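Local coordinates for protein kinectin 1 (Kinesin receptor) (Legionella pneumophila, PDB 4MU6) that is a Legionella effector of unsettled molecular function, possibly membrane-associated, represented by its N-terminal, largely helical coiled-coil domain, at residues Lys61-Val64 with Lys65-Glu69; Gly218-Ile221 with Leu222-Leu225; Asn7-Ile10 with Glu11-Val14; Trp44-Ser47 with Ser48-Thr52; Ile82-Glu85 with Gln86-Glu90. One frame throughout, in Å; residues are numbered along the deposited sequence.

Interaction 1: Lys61-Val64 with Lys65-Glu69; sequences KTEV and KKNLE
Lys-65 starts against the carbonyl of Lys-61 and ends beside Glu-69, and its side chain can be followed outward atom by atom. Lys-65 CB sits 3.3 Å from Lys-61 O, the same oxygen that takes the backbone N-H of Lys-65; His-241 also bonds to this carbonyl. CG then leaves on the side remote from the backbone N (chi1 170°), and bends at chi3 and chi4 swing the ammonium group along the helix toward its next turn. There Lys-65 NZ forms a salt bridge with Glu-69 OE2 at 2.8 Å, approaching from above the carboxylate plane. A water molecule 3.0 Å from Thr-62 O donates to that carbonyl and accepts a weak bond from Lys-65 NZ, linking the lysine tip to the preceding turn.

Beside it, the extended Lys-66 runs alongside Thr-62, both pointing the same way, with Lys-66 CE 3.8 Å from Thr-62 CG2. The threonine hydroxyl is turned elsewhere, to Asp-58 O. Val-64 and Leu-68 meet loosely, Val-64 CG2 lying 4.3 Å from Leu-68 CD1, while Leu-68 and Lys-65 also touch Ile-237 of helix 227-273. Backbone bonds four residues apart, with side chains paired at the same spacing, are the signature of the alpha-helix, here the long helix 43-105 of a coiled-coil domain.

Interaction 2: Gly218-Ile221 with Leu222-Leu225; sequences GEDI and LSTL
Ile-221 O is taken twice by Thr-224, and this pair of bonds forms the tight half of the contact. Thr-224 OG1 reaches it at 2.8 Å within the plane of the carbonyl, whereas Thr-224 N comes at 2.9 Å from well above that plane. The hydroxyl can turn inward because it stands between the backbone N and the carbonyl carbon of its own residue (chi1 78°). Thr-224 OG1 also lies 3.5 Å from Ile-221 CD1, the two side chains crossing at about a right angle. The isoleucine spreads its branches further: Ile-221 CG2 packs 4.1 Å from Leu-222 CG, and Ile-221 CG1 lies 4.2 Å from Leu-225 CD1. Ile-221 is buried, with Glu-69 and Tyr-73 of helix 43-105 on it, and Leu-233 of helix 227-273 touches Ile-221, Leu-222 and Leu-225.

Residues 218-225 form the short connection between helix 158-217 and helix 227-273. Gly-218 leaves the first helix with a positive phi, a conformation in which a CB would press on the preceding carbonyl, and residues 222-224 then form a brief 3-10 turn whose backbone bonds span three residues.

The other side is polar and more open to solvent, with less packed around it, though its one hydrogen bond is short. Ser-223 OG donates to the exposed Asp-220 OD1 at 2.6 Å, meeting the syn lone pair of that oxygen. Asp-220 OD2 lies 3.1 Å from Ser-223 CB, and Ala-210 of helix 158-217 lies against both side chains.

Interaction 3: Asn7-Ile10 with Glu11-Val14; sequences NCNI and EELV
Asn-9 OD1 accepts the backbone N-H of Glu-12 at 3.1 Å, a nearly straight bond of 166° at the hydrogen, with the donor standing well above the amide plane. This places Asn-9 as the N-cap of helix 10-22: its side chain serves an N-H of the first turn that has no carbonyl before it in the helix to bond to. The side chain can curl forward because CG lies opposite the backbone N (chi1 -173°). Meanwhile Asn-9 O, the carbonyl of the same residue, takes Leu-13 N at 3.1 Å, and Ile-10 O takes Val-14 N, so the regular helical bonding starts at once.

The extended Glu-12 side chain passes the cap. Glu-12 CB lies 3.7 Å from Asn-9 CG, and the Glu-12 and Asn-9 side chains cross at about a right angle, their carboxylate and amide planes 67° apart. Glu-12 OE1 stays 3.5 Å from Asn-9 ND2.

Just ahead of the cap, Cys-8 SG rests 3.9 Å from Leu-13 CD2. An apolar contact between the residue before the N-cap and the fourth residue after it is a hydrophobic staple, and here it also meets the neighbouring helix, since Cys-8 and Leu-13 both touch Leu-53. On the flank toward helix 227-273, Ile-10 packs on Leu-251 and Ala-255.

Chemically, the cap satisfies a backbone donor at the helix start, while the staple adds an apolar contact to the first turn. The acidic side chains of Glu-11 and Glu-12 probably interact favourably with the positive end of the helix dipole.

Interaction 4: Trp44-Ser47 with Ser48-Thr52; sequences WIHS and SVTAT
The opening turns of the long helix 43-105 hold this contact, an alpha-helical stretch in which Thr-50 bonds back to His-46 one turn earlier. His-46 O is gripped by two donors of the same residue: Thr-50 OG1 at 2.7 Å and Thr-50 N at 2.9 Å. They come from opposite faces of the carbonyl plane, tilted by similar amounts, so the oxygen is held between hydroxyl and amide. A hydroxyl bonded to the carbonyl four residues back is a familiar way for threonine to satisfy its oxygen inside a helix. Here OG1 gets there by lying beside its own backbone N (chi1 -62°).

Two residues before the threonine, Ser-48 OG approaches Ile-45 O at 3.3 Å, at best a weak bond; its main partner is His-17 ND1 of helix 10-22. Ser-47 likewise turns its hydroxyl to Pro-43 O just before the segment. On the buried flank the apolar branches take over: Ile-45 CG2 and Val-49 CG2 lie 4.4 Å apart, and Val-49 CG2 is 3.4 Å from Ile-45 O. Phe-21 touches Ile-45 and Leu-13 touches Val-49, which joins this flank to helix 10-22.

His-46 faces another neighbour, helix 227-273, where its side chain meets Ile-252 and Asp-256. With CG opposite the backbone N (chi1 -167°), the imidazole turns one face to the threonine hydroxyl, with Thr-50 OG1 over its centre and 3.6 Å from His-46 NE2.

Interaction 5: Ile82-Glu85 with Gln86-Glu90; sequences IQKE and QDDAE
Lys-84 and Asp-88 make the charged part of this contact, one helical turn apart. Lys-84 NZ donates to Asp-88 OD2 at 3.1 Å, a salt bridge that uses the syn lone pair of that oxygen, on the side of OD1. The lysine chain runs outward extended from CG and bends only at its last torsion (chi4 -41°), which turns the ammonium group toward the aspartate. A water molecule closes the ring: it accepts from Lys-84 NZ at 3.0 Å and donates to Asp-88 OD1 at 3.3 Å. The ammonium group thus holds OD2 directly and OD1 through solvent, which would restrain the rotation of the carboxylate.

Backbone hydrogen bonds form a second set, each spanning four residues: Gln-86 N to Ile-82 O, Asp-87 N to Gln-83 O, Asp-88 N to Lys-84 O and Ala-89 N to Glu-85 O.

Van der Waals contacts are the third kind. Gln-83 CG comes within 3.8 Å of Asp-87 OD2, and the amide and carboxylate planes of these two residues are nearly parallel, 14° apart, although the side chains slant across each other. On the exposed flank, Ile-82 CG2 lies 3.6 Å from Gln-86 OE1 and 3.8 Å from Gln-86 CD.

All of this belongs to helix 43-105, within a stretch predicted to form a coiled coil. Helix 158-217 lies alongside: Arg-204 bonds to both Gln-83 and Asp-87, His-200 gives Asp-87 a further hydrogen bond, and Arg-197 forms a salt bridge with Glu-90.

In the fold
Each contact joins two adjoining segments, so none closes a long loop; they follow one another in series without nesting or crossing. From the N terminus, interaction 3 starts helix 10-22 and packs directly on interaction 4, near the start of helix 43-105, through Leu-13 against Val-49 and Thr-52. Interactions 1 and 5 come later on that same helix; the centres of 4 and 5 lie about 57 Å apart, on opposite sides of the chain's centre. Interaction 2, in the connection from helix 158-217 to helix 227-273, comes back to touch interaction 1 where Ile-221 meets Glu-69. Helix 43-105 carries interactions 1, 4 and 5 and is touched by interactions 2 and 3.

Interaction 1: Lys61-Val64 with Lys65-Glu69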
loop_
_atom_site.group_PDB
_atom_site.type_symbol
_atom_site.label_atom_id
_atom_site.label_comp_id
_atom_site.label_asym_id
_atom_site.label_seq_id
_atom_site.Cartn_x
_atom_site.Cartn_y
_atom_site.Cartn_z
ATOM N N LYS A 61 4.542 -15.712 -1.272
ATOM C CA LYS A 61 4.564 -14.358 -1.799
ATOM C C LYS A 61 3.164 -13.796 -1.924
ATOM O O LYS A 61 2.929 -12.614 -1.634
ATOM C CB LYS A 61 5.257 -14.323 -3.160
ATOM C CG LYS A 61 6.767 -14.414 -3.080
ATOM C CD LYS A 61 7.381 -14.611 -4.449
ATOM C CE LYS A 61 7.052 -13.460 -5.367
ATOM N NZ LYS A 61 7.886 -13.558 -6.591
ATOM N N THR A 62 2.239 -14.644 -2.364
ATOM C CA THR A 62 0.852 -14.233 -2.511
ATOM C C THR A 62 0.282 -13.900 -1.138
ATOM O O THR A 62 -0.376 -12.879 -0.972
ATOM C CB THR A 62 -0.025 -15.316 -3.220
ATOM O OG1 THR A 62 0.439 -15.515 -4.562
ATOM C CG2 THR A 62 -1.463 -14.882 -3.264
ATOM N N GLU A 63 0.557 -14.753 -0.154
ATOM C CA GLU A 63 0.008 -14.561 1.187
ATOM C C GLU A 63 0.477 -13.268 1.900
ATOM O O GLU A 63 -0.332 -12.559 2.510
ATOM C CB GLU A 63 0.312 -15.770 2.068
ATOM C CG GLU A 63 -0.189 -15.619 3.495
ATOM C CD GLU A 63 -1.700 -15.483 3.583
ATOM O OE1 GLU A 63 -2.416 -16.058 2.722
ATOM O OE2 GLU A 63 -2.170 -14.801 4.524
ATOM N N VAL A 64 1.770 -12.970 1.845
ATOM C CA VAL A 64 2.266 -11.812 2.598
ATOM C C VAL A 64 1.831 -10.533 1.891
ATOM O O VAL A 64 1.460 -9.552 2.537
ATOM C CB VAL A 64 3.795 -11.847 2.829
ATOM C CG1 VAL A 64 4.577 -11.802 1.495
ATOM C CG2 VAL A 64 4.224 -10.725 3.781
ATOM N N LYS A 65 1.835 -10.564 0.565
ATOM C CA LYS A 65 1.306 -9.445 -0.207
ATOM C C LYS A 65 -0.117 -9.113 0.222
ATOM O O LYS A 65 -0.463 -7.937 0.367
ATOM C CB LYS A 65 1.366 -9.733 -1.711
ATOM C CG LYS A 65 0.597 -8.711 -2.572
ATOM C CD LYS A 65 1.058 -8.718 -4.020
ATOM C CE LYS A 65 0.141 -9.547 -4.895
ATOM N NZ LYS A 65 -1.180 -8.890 -5.078
ATOM N N LYS A 66 -0.941 -10.143 0.421
ATOM C CA LYS A 66 -2.316 -9.920 0.860
ATOM C C LYS A 66 -2.380 -9.279 2.235
ATOM O O LYS A 66 -3.131 -8.321 2.439
ATOM C CB LYS A 66 -3.144 -11.211 0.834
ATOM C CG LYS A 66 -3.697 -11.540 -0.550
ATOM C CD LYS A 66 -4.564 -12.793 -0.510
ATOM C CE LYS A 66 -4.726 -13.402 -1.901
ATOM N NZ LYS A 66 -4.998 -14.876 -1.852
ATOM N N ASN A 67 -1.602 -9.810 3.174
ATOM C CA ASN A 67 -1.472 -9.178 4.488
ATOM C C ASN A 67 -1.088 -7.672 4.443
ATOM O O ASN A 67 -1.687 -6.843 5.144
ATOM C CB ASN A 67 -0.474 -9.960 5.353
ATOM C CG ASN A 67 -0.887 -11.390 5.559
ATOM O OD1 ASN A 67 -2.070 -11.720 5.509
ATOM N ND2 ASN A 67 0.091 -12.259 5.785
ATOM N N LEU A 68 -0.091 -7.332 3.622
ATOM C CA LEU A 68 0.407 -5.951 3.526
ATOM C C LEU A 68 -0.598 -5.063 2.791
ATOM O O LEU A 68 -0.806 -3.904 3.170
ATOM C CB LEU A 68 1.734 -5.910 2.772
ATOM C CG LEU A 68 2.960 -6.593 3.367
ATOM C CD1 LEU A 68 4.057 -6.712 2.309
ATOM C CD2 LEU A 68 3.455 -5.842 4.571
ATOM N N GLU A 69 -1.203 -5.599 1.726
ATOM C CA GLU A 69 -2.242 -4.875 0.999
ATOM C C GLU A 69 -3.401 -4.540 1.924
ATOM O O GLU A 69 -3.938 -3.439 1.878
ATOM C CB GLU A 69 -2.782 -5.695 -0.183
ATOM C CG GLU A 69 -1.949 -5.634 -1.457
ATOM C CD GLU A 69 -2.535 -6.501 -2.583
ATOM O OE1 GLU A 69 -3.647 -7.048 -2.397
ATOM O OE2 GLU A 69 -1.881 -6.631 -3.646
HETATM O O HOH W 1 -1.922 -11.552 -3.170
#

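Interaction 2: Gly218-Ile221 with Leu222-Leu225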
loop_
_atom_site.group_PDB
_atom_site.type_symbol
_atom_site.label_atom_id
_atom_site.label_comp_id
_atom_site.label_asym_id
_atom_site.label_seq_id
_atom_site.Cartn_x
_atom_site.Cartn_y
_atom_site.Cartn_z
ATOM N N GLY A 218 -9.658 -8.327 -6.347
ATOM C CA GLY A 218 -8.407 -8.400 -5.622
ATOM C C GLY A 218 -7.284 -7.633 -6.307
ATOM O O GLY A 218 -6.192 -7.535 -5.771
ATOM N N GLU A 219 -7.543 -7.090 -7.491
ATOM C CA GLU A 219 -6.527 -6.317 -8.215
ATOM C C GLU A 219 -6.609 -4.815 -7.919
ATOM O O GLU A 219 -7.589 -4.339 -7.342
ATOM C CB GLU A 219 -6.667 -6.531 -9.728
ATOM C CG GLU A 219 -6.842 -7.989 -10.155
ATOM C CD GLU A 219 -5.600 -8.849 -9.919
ATOM O OE1 GLU A 219 -4.486 -8.297 -9.749
ATOM O OE2 GLU A 219 -5.745 -10.090 -9.910
ATOM N N ASP A 220 -5.576 -4.083 -8.334
ATOM C CA ASP A 220 -5.562 -2.619 -8.289
ATOM C C ASP A 220 -5.665 -2.094 -6.858
ATOM O O ASP A 220 -6.402 -1.149 -6.592
ATOM C CB ASP A 220 -6.672 -2.023 -9.183
ATOM C CG ASP A 220 -6.612 -0.481 -9.280
ATOM O OD1 ASP A 220 -5.516 0.081 -9.511
ATOM O OD2 ASP A 220 -7.666 0.171 -9.105
ATOM N N ILE A 221 -4.933 -2.711 -5.932
ATOM C CA ILE A 221 -4.842 -2.153 -4.589
ATOM C C ILE A 221 -4.316 -0.719 -4.656
ATOM O O ILE A 221 -4.771 0.145 -3.907
ATOM C CB ILE A 221 -3.929 -2.985 -3.647
ATOM C CG1 ILE A 221 -3.762 -2.288 -2.291
ATOM C CG2 ILE A 221 -2.551 -3.185 -4.263
ATOM C CD1 ILE A 221 -5.048 -2.153 -1.451
ATOM N N LEU A 222 -3.379 -0.456 -5.567
ATOM C CA LEU A 222 -2.655 0.819 -5.526
ATOM C C LEU A 222 -3.543 2.034 -5.755
ATOM O O LEU A 222 -3.278 3.091 -5.184
ATOM C CB LEU A 222 -1.448 0.823 -6.478
ATOM C CG LEU A 222 -0.354 -0.184 -6.072
ATOM C CD1 LEU A 222 0.721 -0.313 -7.141
ATOM C CD2 LEU A 222 0.252 0.229 -4.742
ATOM N N SER A 223 -4.601 1.889 -6.561
ATOM C CA SER A 223 -5.483 3.031 -6.840
ATOM C C SER A 223 -6.392 3.348 -5.651
ATOM O O SER A 223 -7.078 4.362 -5.642
ATOM C CB SER A 223 -6.308 2.837 -8.121
ATOM O OG SER A 223 -5.484 2.625 -9.260
ATOM N N THR A 224 -6.386 2.496 -4.630
ATOM C CA THR A 224 -7.097 2.846 -3.402
ATOM C C THR A 224 -6.207 3.636 -2.433
ATOM O O THR A 224 -6.647 4.000 -1.344
ATOM C CB THR A 224 -7.641 1.608 -2.672
ATOM O OG1 THR A 224 -6.574 0.961 -1.959
ATOM C CG2 THR A 224 -8.263 0.623 -3.674
ATOM N N LEU A 225 -4.955 3.884 -2.812
ATOM C CA LEU A 225 -4.020 4.556 -1.900
ATOM C C LEU A 225 -3.523 5.881 -2.459
ATOM O O LEU A 225 -3.424 6.047 -3.676
ATOM C CB LEU A 225 -2.815 3.660 -1.612
ATOM C CG LEU A 225 -3.176 2.227 -1.216
ATOM C CD1 LEU A 225 -1.940 1.351 -1.248
ATOM C CD2 LEU A 225 -3.832 2.205 0.156
#

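Interaction 3: Asn7-Ile10 with Glu11-Val14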
loop_
_atom_site.group_PDB
_atom_site.type_symbol
_atom_site.label_atom_id
_atom_site.label_comp_id
_atom_site.label_asym_id
_atom_site.label_seq_id
_atom_site.Cartn_x
_atom_site.Cartn_y
_atom_site.Cartn_z
ATOM N N ASN A 7 8.818 -23.453 6.594
ATOM C CA ASN A 7 8.563 -24.718 7.272
ATOM C C ASN A 7 9.019 -25.937 6.471
ATOM O O ASN A 7 8.681 -27.074 6.808
ATOM C CB ASN A 7 7.082 -24.839 7.632
ATOM C CG ASN A 7 6.665 -23.839 8.689
ATOM O OD1 ASN A 7 7.226 -23.814 9.787
ATOM N ND2 ASN A 7 5.697 -22.985 8.355
ATOM N N CYS A 8 9.796 -25.696 5.421
ATOM C CA CYS A 8 10.258 -26.779 4.563
ATOM C C CYS A 8 11.425 -27.539 5.185
ATOM O O CYS A 8 12.481 -26.964 5.457
ATOM C CB CYS A 8 10.656 -26.251 3.181
ATOM S SG CYS A 8 11.025 -27.539 1.950
ATOM N N ASN A 9 11.209 -28.828 5.423
ATOM C CA ASN A 9 12.283 -29.757 5.751
ATOM C C ASN A 9 12.854 -30.230 4.431
ATOM O O ASN A 9 12.259 -31.069 3.777
ATOM C CB ASN A 9 11.713 -30.959 6.497
ATOM C CG ASN A 9 12.793 -31.890 7.033
ATOM O OD1 ASN A 9 13.780 -32.190 6.357
ATOM N ND2 ASN A 9 12.606 -32.347 8.264
ATOM N N ILE A 10 13.995 -29.691 4.026
ATOM C CA ILE A 10 14.487 -29.948 2.675
ATOM C C ILE A 10 14.828 -31.430 2.433
ATOM O O ILE A 10 14.605 -31.956 1.341
ATOM C CB ILE A 10 15.666 -29.007 2.310
ATOM C CG1 ILE A 10 15.921 -29.006 0.802
ATOM C CG2 ILE A 10 16.907 -29.376 3.077
ATOM C CD1 ILE A 10 14.826 -28.312 0.017
ATOM N N GLU A 11 15.333 -32.106 3.461
ATOM C CA GLU A 11 15.710 -33.512 3.346
ATOM C C GLU A 11 14.480 -34.380 3.124
ATOM O O GLU A 11 14.469 -35.277 2.276
ATOM C CB GLU A 11 16.454 -33.969 4.601
ATOM C CG GLU A 11 16.933 -35.400 4.536
ATOM C CD GLU A 11 17.880 -35.759 5.675
ATOM O OE1 GLU A 11 18.742 -34.919 6.036
ATOM O OE2 GLU A 11 17.758 -36.884 6.209
ATOM N N GLU A 12 13.436 -34.106 3.890
ATOM C CA GLU A 12 12.191 -34.849 3.768
ATOM C C GLU A 12 11.510 -34.602 2.412
ATOM O O GLU A 12 10.863 -35.493 1.863
ATOM C CB GLU A 12 11.272 -34.459 4.916
ATOM C CG GLU A 12 10.056 -35.318 5.084
ATOM C CD GLU A 12 9.226 -34.867 6.264
ATOM O OE1 GLU A 12 9.794 -34.209 7.163
ATOM O OE2 GLU A 12 8.009 -35.150 6.287
ATOM N N LEU A 13 11.662 -33.400 1.867
ATOM C CA LEU A 13 11.063 -33.098 0.565
ATOM C C LEU A 13 11.756 -33.876 -0.552
ATOM O O LEU A 13 11.102 -34.514 -1.381
ATOM C CB LEU A 13 11.105 -31.599 0.265
ATOM C CG LEU A 13 10.538 -31.177 -1.099
ATOM C CD1 LEU A 13 9.088 -31.566 -1.206
ATOM C CD2 LEU A 13 10.682 -29.685 -1.306
ATOM N N VAL A 14 13.083 -33.821 -0.569
ATOM C CA VAL A 14 13.851 -34.525 -1.590
ATOM C C VAL A 14 13.579 -36.027 -1.517
ATOM O O VAL A 14 13.404 -36.688 -2.545
ATOM C CB VAL A 14 15.357 -34.224 -1.458
ATOM C CG1 VAL A 14 16.158 -34.950 -2.527
ATOM C CG2 VAL A 14 15.588 -32.705 -1.554
#

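Interaction 4: Trp44-Ser47 with Ser48-Thr52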
loop_
_atom_site.group_PDB
_atom_site.type_symbol
_atom_site.label_atom_id
_atom_site.label_comp_id
_atom_site.label_asym_id
_atom_site.label_seq_id
_atom_site.Cartn_x
_atom_site.Cartn_y
_atom_site.Cartn_z
ATOM N N TRP A 44 15.505 -35.474 -13.394
ATOM C CA TRP A 44 14.052 -35.547 -13.267
ATOM C C TRP A 44 13.594 -35.203 -11.851
ATOM O O TRP A 44 12.590 -34.528 -11.657
ATOM C CB TRP A 44 13.527 -36.930 -13.653
ATOM C CG TRP A 44 12.025 -37.021 -13.564
ATOM C CD1 TRP A 44 11.281 -37.403 -12.476
ATOM C CD2 TRP A 44 11.086 -36.703 -14.599
ATOM N NE1 TRP A 44 9.940 -37.348 -12.780
ATOM C CE2 TRP A 44 9.794 -36.925 -14.075
ATOM C CE3 TRP A 44 11.213 -36.246 -15.916
ATOM C CZ2 TRP A 44 8.638 -36.717 -14.826
ATOM C CZ3 TRP A 44 10.059 -36.038 -16.663
ATOM C CH2 TRP A 44 8.790 -36.269 -16.113
ATOM N N ILE A 45 14.333 -35.684 -10.863
ATOM C CA ILE A 45 13.957 -35.487 -9.471
ATOM C C ILE A 45 14.213 -34.047 -9.014
ATOM O O ILE A 45 13.386 -33.438 -8.327
ATOM C CB ILE A 45 14.698 -36.478 -8.553
ATOM C CG1 ILE A 45 14.374 -37.915 -8.973
ATOM C CG2 ILE A 45 14.316 -36.253 -7.101
ATOM C CD1 ILE A 45 15.231 -38.997 -8.280
ATOM N N HIS A 46 15.358 -33.502 -9.395
ATOM C CA HIS A 46 15.661 -32.129 -9.029
ATOM C C HIS A 46 14.681 -31.136 -9.660
ATOM O O HIS A 46 14.333 -30.131 -9.036
ATOM C CB HIS A 46 17.094 -31.735 -9.374
ATOM C CG HIS A 46 17.506 -30.447 -8.740
ATOM N ND1 HIS A 46 17.399 -30.229 -7.382
ATOM C CD2 HIS A 46 17.970 -29.294 -9.272
ATOM C CE1 HIS A 46 17.803 -29.003 -7.104
ATOM N NE2 HIS A 46 18.159 -28.416 -8.233
ATOM N N SER A 47 14.237 -31.429 -10.883
ATOM C CA SER A 47 13.156 -30.677 -11.515
ATOM C C SER A 47 11.883 -30.707 -10.683
ATOM O O SER A 47 11.312 -29.654 -10.403
ATOM C CB SER A 47 12.856 -31.194 -12.922
ATOM O OG SER A 47 13.857 -30.783 -13.832
ATOM N N SER A 48 11.442 -31.898 -10.272
ATOM C CA SER A 48 10.204 -31.975 -9.496
ATOM C C SER A 48 10.295 -31.300 -8.108
ATOM O O SER A 48 9.335 -30.658 -7.681
ATOM C CB SER A 48 9.643 -33.411 -9.430
ATOM O OG SER A 48 10.169 -34.161 -8.351
ATOM N N VAL A 49 11.424 -31.439 -7.410
ATOM C CA VAL A 49 11.643 -30.719 -6.149
ATOM C C VAL A 49 11.624 -29.203 -6.411
ATOM O O VAL A 49 10.994 -28.442 -5.680
ATOM C CB VAL A 49 12.983 -31.089 -5.506
ATOM C CG1 VAL A 49 13.286 -30.174 -4.297
ATOM C CG2 VAL A 49 12.989 -32.554 -5.100
ATOM N N THR A 50 12.309 -28.782 -7.471
ATOM C CA THR A 50 12.384 -27.371 -7.825
ATOM C C THR A 50 11.005 -26.768 -8.123
ATOM O O THR A 50 10.739 -25.643 -7.711
ATOM C CB THR A 50 13.380 -27.114 -8.990
ATOM O OG1 THR A 50 14.699 -27.511 -8.586
ATOM C CG2 THR A 50 13.412 -25.627 -9.397
ATOM N N ALA A 51 10.130 -27.513 -8.805
ATOM C CA ALA A 51 8.776 -27.022 -9.111
ATOM C C ALA A 51 7.954 -26.875 -7.836
ATOM O O ALA A 51 7.255 -25.867 -7.649
ATOM C CB ALA A 51 8.040 -27.933 -10.150
ATOM N N THR A 52 8.053 -27.871 -6.955
ATOM C CA THR A 52 7.418 -27.786 -5.641
ATOM C C THR A 52 7.889 -26.556 -4.859
ATOM O O THR A 52 7.087 -25.859 -4.236
ATOM C CB THR A 52 7.682 -29.036 -4.796
ATOM O OG1 THR A 52 6.988 -30.156 -5.362
ATOM C CG2 THR A 52 7.214 -28.821 -3.345
#

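Interaction 5: Ile82-Glu85 with Gln86-Glu90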
loop_
_atom_site.group_PDB
_atom_site.type_symbol
_atom_site.label_atom_id
_atom_site.label_comp_id
_atom_site.label_asym_id
_atom_site.label_seq_id
_atom_site.Cartn_x
_atom_site.Cartn_y
_atom_site.Cartn_z
ATOM N N ILE A 82 -11.432 10.177 8.310
ATOM C CA ILE A 82 -11.016 11.289 9.155
ATOM C C ILE A 82 -11.009 12.598 8.383
ATOM O O ILE A 82 -11.548 13.594 8.849
ATOM C CB ILE A 82 -9.618 11.053 9.756
ATOM C CG1 ILE A 82 -9.703 10.015 10.871
ATOM C CG2 ILE A 82 -9.032 12.353 10.289
ATOM C CD1 ILE A 82 -10.826 10.286 11.859
ATOM N N GLN A 83 -10.403 12.595 7.198
ATOM C CA GLN A 83 -10.317 13.816 6.403
ATOM C C GLN A 83 -11.709 14.283 5.962
ATOM O O GLN A 83 -11.945 15.475 5.787
ATOM C CB GLN A 83 -9.409 13.607 5.188
ATOM C CG GLN A 83 -9.276 14.829 4.289
ATOM C CD GLN A 83 -8.607 14.510 2.961
ATOM O OE1 GLN A 83 -9.197 13.870 2.072
ATOM N NE2 GLN A 83 -7.364 14.949 2.819
ATOM N N LYS A 84 -12.631 13.336 5.795
ATOM C CA LYS A 84 -13.986 13.671 5.414
ATOM C C LYS A 84 -14.724 14.397 6.524
ATOM O O LYS A 84 -15.429 15.362 6.264
ATOM C CB LYS A 84 -14.781 12.447 4.998
ATOM C CG LYS A 84 -16.016 12.808 4.213
ATOM C CD LYS A 84 -16.851 11.584 3.868
ATOM C CE LYS A 84 -18.051 11.993 3.022
ATOM N NZ LYS A 84 -18.656 13.257 3.535
ATOM N N GLU A 85 -14.569 13.933 7.757
ATOM C CA GLU A 85 -15.237 14.565 8.892
ATOM C C GLU A 85 -14.692 15.956 9.189
ATOM O O GLU A 85 -15.446 16.868 9.547
ATOM C CB GLU A 85 -15.122 13.685 10.138
ATOM C CG GLU A 85 -16.002 12.464 10.080
ATOM C CD GLU A 85 -15.361 11.264 10.736
ATOM O OE1 GLU A 85 -14.319 11.441 11.401
ATOM O OE2 GLU A 85 -15.893 10.145 10.576
ATOM N N GLN A 86 -13.379 16.111 9.055
ATOM C CA GLN A 86 -12.756 17.409 9.235
ATOM C C GLN A 86 -13.141 18.372 8.116
ATOM O O GLN A 86 -13.443 19.537 8.374
ATOM C CB GLN A 86 -11.238 17.275 9.363
ATOM C CG GLN A 86 -10.829 16.705 10.704
ATOM C CD GLN A 86 -9.425 16.150 10.715
ATOM O OE1 GLN A 86 -8.826 15.896 9.660
ATOM N NE2 GLN A 86 -8.882 15.954 11.918
ATOM N N ASP A 87 -13.141 17.896 6.878
ATOM C CA ASP A 87 -13.608 18.733 5.782
ATOM C C ASP A 87 -15.067 19.134 5.976
ATOM O O ASP A 87 -15.409 20.301 5.815
ATOM C CB ASP A 87 -13.416 18.057 4.425
ATOM C CG ASP A 87 -11.962 18.021 3.992
ATOM O OD1 ASP A 87 -11.097 18.582 4.712
ATOM O OD2 ASP A 87 -11.686 17.431 2.927
ATOM N N ASP A 88 -15.916 18.175 6.335
ATOM C CA ASP A 88 -17.334 18.457 6.533
ATOM C C ASP A 88 -17.547 19.511 7.605
ATOM O O ASP A 88 -18.358 20.429 7.440
ATOM C CB ASP A 88 -18.093 17.190 6.919
ATOM C CG ASP A 88 -18.326 16.255 5.737
ATOM O OD1 ASP A 88 -18.076 16.667 4.581
ATOM O OD2 ASP A 88 -18.774 15.106 5.969
ATOM N N ALA A 89 -16.818 19.379 8.709
ATOM C CA ALA A 89 -16.922 20.322 9.823
ATOM C C ALA A 89 -16.439 21.729 9.469
ATOM O O ALA A 89 -16.996 22.732 9.943
ATOM C CB ALA A 89 -16.154 19.789 11.023
ATOM N N GLU A 90 -15.385 21.808 8.660
ATOM C CA GLU A 90 -14.869 23.102 8.238
ATOM C C GLU A 90 -15.864 23.760 7.286
ATOM O O GLU A 90 -16.108 24.957 7.369
ATOM C CB GLU A 90 -13.489 22.979 7.578
ATOM C CG GLU A 90 -12.940 24.327 7.092
ATOM C CD GLU A 90 -11.624 24.226 6.316
ATOM O OE1 GLU A 90 -11.603 23.600 5.226
ATOM O OE2 GLU A 90 -10.612 24.798 6.795
HETATM O O HOH W 2 -17.744 15.375 1.616
#